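Local structure of tryptophanyl-tRNA synthetase (Mycoplasma pneumoniae, 2YY5) at residues 11-16 / 59-64; 44-49 / 81-86; 195-200 / 229-234. The protein probably catalyses the ATP-dependent attachment of tryptophan to tRNA(Trp), releasing AMP and diphosphate. The protein carries 1 engineered substitution. All blocks are in the same frame, centred on the assembly; numbering follows the deposited sequence.

In the fold
Contacts 1 and 2 adjoin each other at the bound tryptophanyl adenylate analogue WSA, and their centres are 11 Å apart. They meet where Gln-12 packs on His-46 and Ser-47, and where Asn-61 packs on Asp-44 and Leu-82. Both are built on the parallel sheet 6-11, 37-42, 78-82, from its strand ends, its loops and the helices that follow. Contact 1 meets the sulfonyl group of WSA, and contact 2 meets its indole. Contact 3 lies 27 Å from contact 1 and 34 Å from contact 2, centre to centre, on the opposite side of the chain's centre from contact 2. It borders the 'KMSKS' region, and its Leu-196 side chain is about 10 Å from WSA.

Contact 1 of 3, residues 11-16 / 59-64; sequences IQASGK and QNNFDL. With WSA (5'-O-[(L-tryptophylamino)sulfonyl]adenosine), chain J.
Ala-13 and Asn-61 share a water. It accepts from Ala-13 N at 2.7 Å and donates to Asn-61 OD1 at 3.2 Å. This is a polar link between the loop after strand 6-11 and helix 54-71. The CB of Asn-61 heads away from the loop. The first torsion sets CG beside the backbone N (chi1 -70°), and the amide is turned so that OD1 comes back to the water and the Ala-13 methyl.

The rest of the contact is mainly apolar. Ala-13 CB presses onto the helix, with Asn-60 O 3.5 Å away. That carbonyl already takes the helix bond from Leu-64 N. Ala-13 CB also touches Asn-60 CB, and it lies 3.9 Å from Leu-64 CD2.

Leu-64 reaches the loop with CG anti to its backbone N (chi1 -174°). Both of its methyls then meet the CG2 branch of Ile-11. Leu-64 CD2 is 3.9 Å from Ile-11 CG2 and also lies against Ile-11 O and Ala-13 CA. The two side chains cross obliquely. Val-42 of the neighbouring strand touches Ala-13, Asn-61 and Leu-64, and so joins the contact to the sheet. Nearer the surface, the amide of Asn-60 lies alongside the backbone of Ser-14 and Gly-15.

The opposite side of the loop serves the ligand. Gln-12 N gives a hydrogen bond to O1S of WSA at 2.9 Å, with an N-H...O angle of 156°. Gln-12 CB points away from the helix, and its side chain touches His-46 and Ser-47. Ser-14 packs on Lys-205 of the 'KMSKS' region. Helix 54-71 thus backs a loop whose other side meets the sulfonyl group, which stands in for the adenylate phosphate. The loop probably opens the 'HIGH' region, a signature of class I aminoacyl-tRNA synthetases.

Contact 2 of 3, residues 44-49 / 81-86; sequences DLHSIT and FLQSDL. With WSA (5'-O-[(L-tryptophylamino)sulfonyl]adenosine), chain J.
Asp-44 and Leu-45, in the weakly bonded helix about 44-47, face Gln-83 and Ser-84, where strand 78-82 passes into a 3-10 turn; the CA atoms of Asp-44 and Gln-83, and those of Leu-45 and Ser-84, are each 6.1 Å apart. The carboxylate of Asp-44 holds Ser-84 with both oxygens. Asp-44 OD2 accepts from Ser-84 N at 3.0 Å, on its syn lone pair. Ser-84 OG donates to Asp-44 OD1; the modelled 2.5 Å is very short, and the exact length is doubtful. The Leu-82 and Asp-44 side chains cross at about a right angle, with Leu-82 CG and its methyls near Asp-44 OD1.

Gln-83 runs the other way past Asp-44. Its CG is anti to the backbone N (chi1 -178°) and the chain is extended, which carries the amide to Leu-45. Gln-83 OE1 accepts from Leu-45 N at 3.0 Å, and the donor sits 48° above the carbonyl plane. The aliphatic part of Gln-83 packs against Leu-45 CD1.

One face of the His-46 ring lies against the indole of WSA, whose CD1 is 3.2 Å above the ring plane and offset toward its rim.

Gly-343 N and Tyr-94 OH of the second subunit bond Ser-84 OG and Leu-45 O. His-46 NE2 bonds Asp-142, and Gln-83 NE2 does so weakly. This buried network is consistent with His-46, and more weakly Gln-83, orienting the Asp-142 carboxylate, which bonds WSA.

Contact 3 of 3, residues 195-200 / 229-234; sequences DLFDPT and QATTDS
Thr-231 has its OG1 between the backbone N and the carbonyl carbon (chi1 66°), which turns the hydroxyl to Phe-197 O and to the ring of Pro-199. On the facing loop, Asp-195 keeps CG anti to its N (chi1 -178°), and its carboxylate folds over the following turn. This is an Asx motif. Asp-195 OD1 accepts from Phe-197 N at 2.7 Å and from Asp-198 N at 2.8 Å. The two N-H groups reach it on its anti side, from opposite faces of the carboxylate plane. A second Asx turn follows, in which Thr-200 N bonds Asp-198 OD1 at 3.1 Å.

The turns present two successive carbonyls to Thr-231. Thr-231 OG1 donates to Phe-197 O, but the position of that oxygen is less certain. The methyl CG2 of Thr-231 approaches the Phe-197 ring obliquely, in a position that is itself doubtful. Further in, Leu-196 CD2 meets Ala-230 CB at 4.2 Å.

The contact joins the loop just before the 'KMSKS' region to the one after helix 220-228. Leu-196 also packs near Met-203, whose carbonyl bonds WSA. Helix 246-259 touches Pro-199 and Ala-230, and Lys-288 bonds Ala-230 O. The main backbone link is Thr-231 N to Leu-196 O, 3.0 Å long, with a C=O...N angle of 169°.

Contact 1 of 3, residues 11-16 / 59-64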
loop_
_atom_site.group_PDB
_atom_site.type_symbol
_atom_site.label_atom_id
_atom_site.label_comp_id
_atom_site.label_asym_id
_atom_site.label_seq_id
_atom_site.Cartn_x
_atom_site.Cartn_y
_atom_site.Cartn_z
ATOM N N ILE B 11 11.101 14.632 1.373
ATOM C CA ILE B 11 11.786 14.757 2.652
ATOM C C ILE B 11 10.837 14.370 3.772
ATOM O O ILE B 11 9.700 14.843 3.832
ATOM C CB ILE B 11 12.274 16.200 2.903
ATOM C CG1 ILE B 11 13.240 16.631 1.791
ATOM C CG2 ILE B 11 12.970 16.281 4.257
ATOM C CD1 ILE B 11 13.521 18.124 1.765
ATOM N N GLN B 12 11.309 13.494 4.652
ATOM C CA GLN B 12 10.517 13.053 5.793
ATOM C C GLN B 12 10.622 14.136 6.865
ATOM O O GLN B 12 11.698 14.704 7.082
ATOM C CB GLN B 12 11.062 11.728 6.334
ATOM C CG GLN B 12 10.189 10.516 6.053
ATOM C CD GLN B 12 10.807 9.214 6.556
ATOM O OE1 GLN B 12 11.799 8.726 6.005
ATOM N NE2 GLN B 12 10.225 8.653 7.614
ATOM N N ALA B 13 9.508 14.439 7.526
ATOM C CA ALA B 13 9.521 15.455 8.572
ATOM C C ALA B 13 9.983 14.817 9.879
ATOM O O ALA B 13 9.788 13.619 10.097
ATOM C CB ALA B 13 8.129 16.073 8.739
ATOM N N SER B 14 10.588 15.629 10.741
ATOM C CA SER B 14 11.097 15.159 12.016
ATOM C C SER B 14 11.772 16.288 12.787
ATOM O O SER B 14 12.519 17.089 12.214
ATOM C CB SER B 14 12.112 14.035 11.787
ATOM O OG SER B 14 12.827 13.749 12.972
ATOM N N GLY B 15 11.516 16.342 14.090
ATOM C CA GLY B 15 12.129 17.365 14.916
ATOM C C GLY B 15 13.621 17.136 14.920
ATOM O O GLY B 15 14.382 17.896 15.507
ATOM N N LYS B 16 14.033 16.070 14.244
ATOM C CA LYS B 16 15.436 15.697 14.152
ATOM C C LYS B 16 16.070 16.128 12.841
ATOM O O LYS B 16 17.150 15.650 12.489
ATOM C CB LYS B 16 15.597 14.184 14.305
ATOM C CG LYS B 16 16.341 13.753 15.559
ATOM C CD LYS B 16 15.409 13.363 16.702
ATOM C CE LYS B 16 16.218 12.743 17.841
ATOM N NZ LYS B 16 15.398 11.997 18.827
ATOM N N GLN B 59 2.663 18.342 13.909
ATOM C CA GLN B 59 3.577 19.419 14.244
ATOM C C GLN B 59 4.798 19.425 13.328
ATOM O O GLN B 59 5.206 20.480 12.831
ATOM C CB GLN B 59 4.009 19.304 15.710
ATOM C CG GLN B 59 4.979 20.394 16.180
ATOM C CD GLN B 59 4.542 21.800 15.777
ATOM O OE1 GLN B 59 3.358 22.134 15.821
ATOM N NE2 GLN B 59 5.503 22.630 15.393
ATOM N N ASN B 60 5.362 18.242 13.092
ATOM C CA ASN B 60 6.537 18.095 12.243
ATOM C C ASN B 60 6.275 18.435 10.773
ATOM O O ASN B 60 7.074 19.146 10.157
ATOM C CB ASN B 60 7.098 16.676 12.368
ATOM C CG ASN B 60 7.810 16.442 13.691
ATOM O OD1 ASN B 60 8.207 15.313 14.000
ATOM N ND2 ASN B 60 7.988 17.507 14.476
ATOM N N ASN B 61 5.174 17.927 10.209
ATOM C CA ASN B 61 4.834 18.226 8.814
ATOM C C ASN B 61 4.784 19.747 8.641
ATOM O O ASN B 61 5.278 20.296 7.656
ATOM C CB ASN B 61 3.476 17.618 8.423
ATOM C CG ASN B 61 3.513 16.100 8.330
ATOM O OD1 ASN B 61 4.584 15.491 8.313
ATOM N ND2 ASN B 61 2.335 15.480 8.260
ATOM N N PHE B 62 4.186 20.421 9.615
ATOM C CA PHE B 62 4.091 21.871 9.600
ATOM C C PHE B 62 5.502 22.467 9.687
ATOM O O PHE B 62 5.881 23.324 8.891
ATOM C CB PHE B 62 3.222 22.327 10.786
ATOM C CG PHE B 62 3.391 23.780 11.161
ATOM C CD1 PHE B 62 4.000 24.132 12.362
ATOM C CD2 PHE B 62 2.923 24.793 10.329
ATOM C CE1 PHE B 62 4.138 25.474 12.731
ATOM C CE2 PHE B 62 3.056 26.136 10.688
ATOM C CZ PHE B 62 3.664 26.475 11.893
ATOM N N ASP B 63 6.278 21.998 10.654
ATOM C CA ASP B 63 7.632 22.495 10.845
ATOM C C ASP B 63 8.551 22.318 9.628
ATOM O O ASP B 63 9.419 23.157 9.377
ATOM C CB ASP B 63 8.271 21.835 12.071
ATOM C CG ASP B 63 7.690 22.340 13.384
ATOM O OD1 ASP B 63 7.295 23.526 13.448
ATOM O OD2 ASP B 63 7.646 21.556 14.360
ATOM N N LEU B 64 8.374 21.231 8.879
ATOM C CA LEU B 64 9.211 21.003 7.706
ATOM C C LEU B 64 8.897 22.020 6.611
ATOM O O LEU B 64 9.807 22.558 5.989
ATOM C CB LEU B 64 9.020 19.585 7.157
ATOM C CG LEU B 64 9.958 19.167 6.015
ATOM C CD1 LEU B 64 11.406 19.167 6.486
ATOM C CD2 LEU B 64 9.579 17.792 5.541
HETATM C CD2 WSA J . 12.059 10.315 -1.096
HETATM C CE3 WSA J . 13.144 11.070 -1.527
HETATM C CZ3 WSA J . 13.315 11.313 -2.884
HETATM C CH2 WSA J . 12.404 10.801 -3.804
HETATM C CZ2 WSA J . 11.321 10.046 -3.370
HETATM C CE2 WSA J . 11.150 9.803 -2.012
HETATM N N11 WSA J . 10.217 9.149 -1.325
HETATM C CD1 WSA J . 10.489 9.224 -0.026
HETATM C CG WSA J . 11.604 9.929 0.159
HETATM C CB WSA J . 12.245 10.259 1.505
HETATM C CA WSA J . 13.647 9.656 1.624
HETATM N NH3 WSA J . 13.597 8.198 1.450
HETATM C C WSA J . 14.211 9.989 3.008
HETATM O O WSA J . 13.836 9.365 3.995
HETATM N NS WSA J . 15.104 10.970 3.079
HETATM S S WSA J . 15.187 11.550 4.601
HETATM O O1S WSA J . 13.850 12.084 5.022
HETATM O O2S WSA J . 15.582 10.456 5.549
HETATM O "O5'" WSA J . 16.167 12.594 4.576
HETATM C "C5'" WSA J . 16.020 13.641 3.611
HETATM C "C4'" WSA J . 17.215 13.804 2.667
HETATM O "O4'" WSA J . 18.414 14.023 3.431
HETATM C "C3'" WSA J . 17.478 12.584 1.781
HETATM O "O3'" WSA J . 17.878 13.014 0.476
HETATM C "C2'" WSA J . 18.660 11.929 2.493
HETATM O "O2'" WSA J . 19.423 11.163 1.556
HETATM C "C1'" WSA J . 19.436 13.191 2.862
HETATM N N9 WSA J . 20.455 12.879 3.894
HETATM C C8 WSA J . 20.209 12.255 5.043
HETATM N N7 WSA J . 21.325 12.186 5.764
HETATM C C5 WSA J . 22.294 12.774 5.065
HETATM C C4 WSA J . 21.739 13.207 3.868
HETATM N N3 WSA J . 22.522 13.837 2.976
HETATM C C2 WSA J . 23.802 14.047 3.232
HETATM N N1 WSA J . 24.357 13.650 4.362
HETATM C C6 WSA J . 23.637 13.014 5.299
HETATM N N6 WSA J . 24.197 12.629 6.445
HETATM O O HOH W 1 6.946 13.598 7.167
#

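Contact 2 of 3, residues 44-49 / 81-86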
loop_
_atom_site.group_PDB
_atom_site.type_symbol
_atom_site.label_atom_id
_atom_site.label_comp_id
_atom_site.label_asym_id
_atom_site.label_seq_id
_atom_site.Cartn_x
_atom_site.Cartn_y
_atom_site.Cartn_z
ATOM N N ASP B 44 5.174 12.161 4.563
ATOM C CA ASP B 44 4.543 11.683 5.793
ATOM C C ASP B 44 3.996 10.256 5.739
ATOM O O ASP B 44 3.576 9.715 6.758
ATOM C CB ASP B 44 3.429 12.639 6.226
ATOM C CG ASP B 44 2.367 12.835 5.153
ATOM O OD1 ASP B 44 1.249 13.251 5.518
ATOM O OD2 ASP B 44 2.645 12.590 3.954
ATOM N N LEU B 45 3.989 9.649 4.557
ATOM C CA LEU B 45 3.523 8.272 4.419
ATOM C C LEU B 45 4.690 7.344 4.758
ATOM O O LEU B 45 4.498 6.169 5.064
ATOM C CB LEU B 45 3.013 8.011 2.994
ATOM C CG LEU B 45 1.745 8.789 2.613
ATOM C CD1 LEU B 45 1.365 8.472 1.188
ATOM C CD2 LEU B 45 0.598 8.437 3.553
ATOM N N HIS B 46 5.901 7.897 4.714
ATOM C CA HIS B 46 7.121 7.161 5.033
ATOM C C HIS B 46 7.388 7.255 6.526
ATOM O O HIS B 46 8.008 6.374 7.114
ATOM C CB HIS B 46 8.305 7.735 4.249
ATOM C CG HIS B 46 8.309 7.337 2.806
ATOM N ND1 HIS B 46 8.782 6.117 2.375
ATOM C CD2 HIS B 46 7.826 7.963 1.708
ATOM C CE1 HIS B 46 8.587 6.008 1.074
ATOM N NE2 HIS B 46 8.008 7.112 0.643
ATOM N N SER B 47 6.895 8.326 7.136
ATOM C CA SER B 47 7.081 8.553 8.565
ATOM C C SER B 47 6.266 7.591 9.423
ATOM O O SER B 47 6.744 7.116 10.457
ATOM C CB SER B 47 6.710 9.994 8.914
ATOM O OG SER B 47 7.555 10.888 8.230
ATOM N N ILE B 48 5.040 7.307 8.993
ATOM C CA ILE B 48 4.174 6.403 9.739
ATOM C C ILE B 48 4.480 4.922 9.504
ATOM O O ILE B 48 3.644 4.068 9.788
ATOM C CB ILE B 48 2.684 6.646 9.417
ATOM C CG1 ILE B 48 2.396 6.326 7.951
ATOM C CG2 ILE B 48 2.307 8.085 9.720
ATOM C CD1 ILE B 48 0.909 6.259 7.651
ATOM N N THR B 49 5.658 4.607 8.971
ATOM C CA THR B 49 6.008 3.208 8.765
ATOM C C THR B 49 6.527 2.633 10.082
ATOM O O THR B 49 6.775 1.436 10.191
ATOM C CB THR B 49 7.059 3.003 7.633
ATOM O OG1 THR B 49 8.194 3.849 7.843
ATOM C CG2 THR B 49 6.437 3.300 6.275
ATOM N N PHE B 81 4.307 19.971 -1.710
ATOM C CA PHE B 81 3.077 19.355 -1.229
ATOM C C PHE B 81 3.262 18.324 -0.119
ATOM O O PHE B 81 4.382 17.968 0.227
ATOM C CB PHE B 81 2.336 18.719 -2.405
ATOM C CG PHE B 81 3.061 17.553 -3.036
ATOM C CD1 PHE B 81 2.630 16.246 -2.811
ATOM C CD2 PHE B 81 4.118 17.765 -3.920
ATOM C CE1 PHE B 81 3.231 15.167 -3.468
ATOM C CE2 PHE B 81 4.727 16.689 -4.584
ATOM C CZ PHE B 81 4.280 15.390 -4.359
ATOM N N LEU B 82 2.144 17.856 0.442
ATOM C CA LEU B 82 2.175 16.849 1.499
ATOM C C LEU B 82 1.727 15.531 0.889
ATOM O O LEU B 82 0.579 15.397 0.467
ATOM C CB LEU B 82 1.236 17.226 2.647
ATOM C CG LEU B 82 1.250 16.219 3.802
ATOM C CD1 LEU B 82 2.585 16.334 4.508
ATOM C CD2 LEU B 82 0.112 16.476 4.785
ATOM N N GLN B 83 2.646 14.569 0.844
ATOM C CA GLN B 83 2.395 13.249 0.272
ATOM C C GLN B 83 1.006 12.666 0.565
ATOM O O GLN B 83 0.311 12.212 -0.341
ATOM C CB GLN B 83 3.488 12.277 0.746
ATOM C CG GLN B 83 3.386 10.864 0.186
ATOM C CD GLN B 83 4.506 9.970 0.682
ATOM O OE1 GLN B 83 5.040 10.179 1.767
ATOM N NE2 GLN B 83 4.854 8.959 -0.102
ATOM N N SER B 84 0.599 12.686 1.825
ATOM C CA SER B 84 -0.698 12.141 2.197
ATOM C C SER B 84 -1.897 12.880 1.592
ATOM O O SER B 84 -3.012 12.353 1.612
ATOM C CB SER B 84 -0.835 12.106 3.731
ATOM O OG SER B 84 -0.913 13.411 4.292
ATOM N N ASP B 85 -1.691 14.096 1.077
ATOM C CA ASP B 85 -2.799 14.851 0.482
ATOM C C ASP B 85 -3.215 14.260 -0.856
ATOM O O ASP B 85 -4.273 14.598 -1.389
ATOM C CB ASP B 85 -2.425 16.323 0.278
ATOM C CG ASP B 85 -2.721 17.184 1.497
ATOM O OD1 ASP B 85 -2.148 18.289 1.590
ATOM O OD2 ASP B 85 -3.531 16.771 2.353
ATOM N N LEU B 86 -2.370 13.387 -1.400
ATOM C CA LEU B 86 -2.652 12.740 -2.673
ATOM C C LEU B 86 -2.836 11.219 -2.600
ATOM O O LEU B 86 -1.872 10.468 -2.488
ATOM C CB LEU B 86 -1.542 13.051 -3.686
ATOM C CG LEU B 86 -1.478 14.461 -4.267
ATOM C CD1 LEU B 86 -1.124 15.451 -3.166
ATOM C CD2 LEU B 86 -0.442 14.506 -5.389
HETATM C CD2 WSA J . 12.059 10.315 -1.096
HETATM C CE3 WSA J . 13.144 11.070 -1.527
HETATM C CZ3 WSA J . 13.315 11.313 -2.884
HETATM C CH2 WSA J . 12.404 10.801 -3.804
HETATM C CZ2 WSA J . 11.321 10.046 -3.370
HETATM C CE2 WSA J . 11.150 9.803 -2.012
HETATM N N11 WSA J . 10.217 9.149 -1.325
HETATM C CD1 WSA J . 10.489 9.224 -0.026
HETATM C CG WSA J . 11.604 9.929 0.159
HETATM C CB WSA J . 12.245 10.259 1.505
HETATM C CA WSA J . 13.647 9.656 1.624
HETATM N NH3 WSA J . 13.597 8.198 1.450
HETATM C C WSA J . 14.211 9.989 3.008
HETATM O O WSA J . 13.836 9.365 3.995
HETATM N NS WSA J . 15.104 10.970 3.079
HETATM S S WSA J . 15.187 11.550 4.601
HETATM O O1S WSA J . 13.850 12.084 5.022
HETATM O O2S WSA J . 15.582 10.456 5.549
HETATM O "O5'" WSA J . 16.167 12.594 4.576
HETATM C "C5'" WSA J . 16.020 13.641 3.611
HETATM C "C4'" WSA J . 17.215 13.804 2.667
HETATM O "O4'" WSA J . 18.414 14.023 3.431
HETATM C "C3'" WSA J . 17.478 12.584 1.781
HETATM O "O3'" WSA J . 17.878 13.014 0.476
HETATM C "C2'" WSA J . 18.660 11.929 2.493
HETATM O "O2'" WSA J . 19.423 11.163 1.556
HETATM C "C1'" WSA J . 19.436 13.191 2.862
HETATM N N9 WSA J . 20.455 12.879 3.894
HETATM C C8 WSA J . 20.209 12.255 5.043
HETATM N N7 WSA J . 21.325 12.186 5.764
HETATM C C5 WSA J . 22.294 12.774 5.065
HETATM C C4 WSA J . 21.739 13.207 3.868
HETATM N N3 WSA J . 22.522 13.837 2.976
HETATM C C2 WSA J . 23.802 14.047 3.232
HETATM N N1 WSA J . 24.357 13.650 4.362
HETATM C C6 WSA J . 23.637 13.014 5.299
HETATM N N6 WSA J . 24.197 12.629 6.445
#

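Contact 3 of 3, residues 195-200 / 229-234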
loop_
_atom_site.group_PDB
_atom_site.type_symbol
_atom_site.label_atom_id
_atom_site.label_comp_id
_atom_site.label_asym_id
_atom_site.label_seq_id
_atom_site.Cartn_x
_atom_site.Cartn_y
_atom_site.Cartn_z
ATOM N N ASP B 195 28.792 11.976 11.039
ATOM C CA ASP B 195 28.473 12.215 12.438
ATOM C C ASP B 195 29.679 12.892 13.103
ATOM O O ASP B 195 30.809 12.444 12.926
ATOM C CB ASP B 195 28.156 10.865 13.093
ATOM C CG ASP B 195 27.759 10.992 14.541
ATOM O OD1 ASP B 195 28.647 11.255 15.379
ATOM O OD2 ASP B 195 26.555 10.824 14.838
ATOM N N LEU B 196 29.438 13.967 13.856
ATOM C CA LEU B 196 30.514 14.703 14.517
ATOM C C LEU B 196 31.253 13.950 15.625
ATOM O O LEU B 196 32.399 14.277 15.930
ATOM C CB LEU B 196 29.994 16.032 15.077
ATOM C CG LEU B 196 29.707 17.152 14.073
ATOM C CD1 LEU B 196 29.440 18.445 14.824
ATOM C CD2 LEU B 196 30.894 17.338 13.144
ATOM N N PHE B 197 30.604 12.961 16.231
ATOM C CA PHE B 197 31.227 12.170 17.294
ATOM C C PHE B 197 31.929 10.923 16.738
ATOM O O PHE B 197 33.016 10.546 17.191
ATOM C CB PHE B 197 30.185 11.749 18.325
ATOM C CG PHE B 197 30.672 10.690 19.269
ATOM C CD1 PHE B 197 31.671 10.967 20.197
ATOM C CD2 PHE B 197 30.156 9.399 19.204
ATOM C CE1 PHE B 197 32.146 9.975 21.042
ATOM C CE2 PHE B 197 30.626 8.400 20.046
ATOM C CZ PHE B 197 31.623 8.687 20.965
ATOM N N ASP B 198 31.285 10.273 15.777
ATOM C CA ASP B 198 31.853 9.098 15.131
ATOM C C ASP B 198 31.802 9.370 13.631
ATOM O O ASP B 198 30.850 8.999 12.949
ATOM C CB ASP B 198 31.042 7.848 15.453
ATOM C CG ASP B 198 31.613 6.604 14.788
ATOM O OD1 ASP B 198 32.576 6.735 13.999
ATOM O OD2 ASP B 198 31.096 5.501 15.048
ATOM N N PRO B 199 32.835 10.025 13.097
ATOM C CA PRO B 199 32.891 10.352 11.672
ATOM C C PRO B 199 32.939 9.184 10.675
ATOM O O PRO B 199 33.031 9.410 9.464
ATOM C CB PRO B 199 34.108 11.272 11.586
ATOM C CG PRO B 199 34.986 10.756 12.659
ATOM C CD PRO B 199 34.037 10.512 13.796
ATOM N N THR B 200 32.863 7.949 11.171
ATOM C CA THR B 200 32.876 6.778 10.292
ATOM C C THR B 200 31.440 6.393 9.935
ATOM O O THR B 200 31.196 5.420 9.211
ATOM C CB THR B 200 33.548 5.563 10.970
ATOM O OG1 THR B 200 32.759 5.136 12.087
ATOM C CG2 THR B 200 34.944 5.929 11.453
ATOM N N GLN B 229 33.588 19.625 20.512
ATOM C CA GLN B 229 33.860 18.243 20.897
ATOM C C GLN B 229 33.971 17.286 19.712
ATOM O O GLN B 229 34.144 16.080 19.903
ATOM C CB GLN B 229 32.748 17.715 21.804
ATOM C CG GLN B 229 32.389 18.570 22.995
ATOM C CD GLN B 229 31.113 18.077 23.652
ATOM O OE1 GLN B 229 30.047 18.052 23.028
ATOM N NE2 GLN B 229 31.214 17.669 24.911
ATOM N N ALA B 230 33.843 17.808 18.496
ATOM C CA ALA B 230 33.921 16.962 17.304
ATOM C C ALA B 230 35.209 16.153 17.322
ATOM O O ALA B 230 36.297 16.712 17.469
ATOM C CB ALA B 230 33.858 17.822 16.038
ATOM N N THR B 231 35.085 14.838 17.174
ATOM C CA THR B 231 36.256 13.972 17.179
ATOM C C THR B 231 37.116 14.224 15.937
ATOM O O THR B 231 36.611 14.273 14.814
ATOM C CB THR B 231 35.851 12.471 17.242
ATOM O OG1 THR B 231 35.172 12.100 16.045
ATOM C CG2 THR B 231 34.932 12.216 18.428
ATOM N N THR B 232 38.417 14.408 16.152
ATOM C CA THR B 232 39.351 14.655 15.058
ATOM C C THR B 232 40.327 13.482 14.949
ATOM O O THR B 232 39.927 12.358 14.654
ATOM C CB THR B 232 40.140 15.978 15.284
ATOM O OG1 THR B 232 40.807 15.930 16.551
ATOM C CG2 THR B 232 39.200 17.177 15.275
ATOM N N ASP B 233 41.603 13.745 15.197
ATOM C CA ASP B 233 42.634 12.715 15.134
ATOM C C ASP B 233 43.910 13.296 15.718
ATOM O O ASP B 233 43.935 14.468 16.097
ATOM C CB ASP B 233 42.863 12.280 13.679
ATOM C CG ASP B 233 43.193 13.445 12.763
ATOM O OD1 ASP B 233 44.221 14.113 12.993
ATOM O OD2 ASP B 233 42.423 13.695 11.811
ATOM N N SER B 234 44.967 12.493 15.794
ATOM C CA SER B 234 46.226 12.985 16.347
ATOM C C SER B 234 47.333 13.124 15.304
ATOM O O SER B 234 48.509 12.867 15.588
ATOM C CB SER B 234 46.693 12.094 17.515
ATOM O OG SER B 234 46.725 10.724 17.160
HETATM O O HOH W 2 34.151 15.167 13.591
#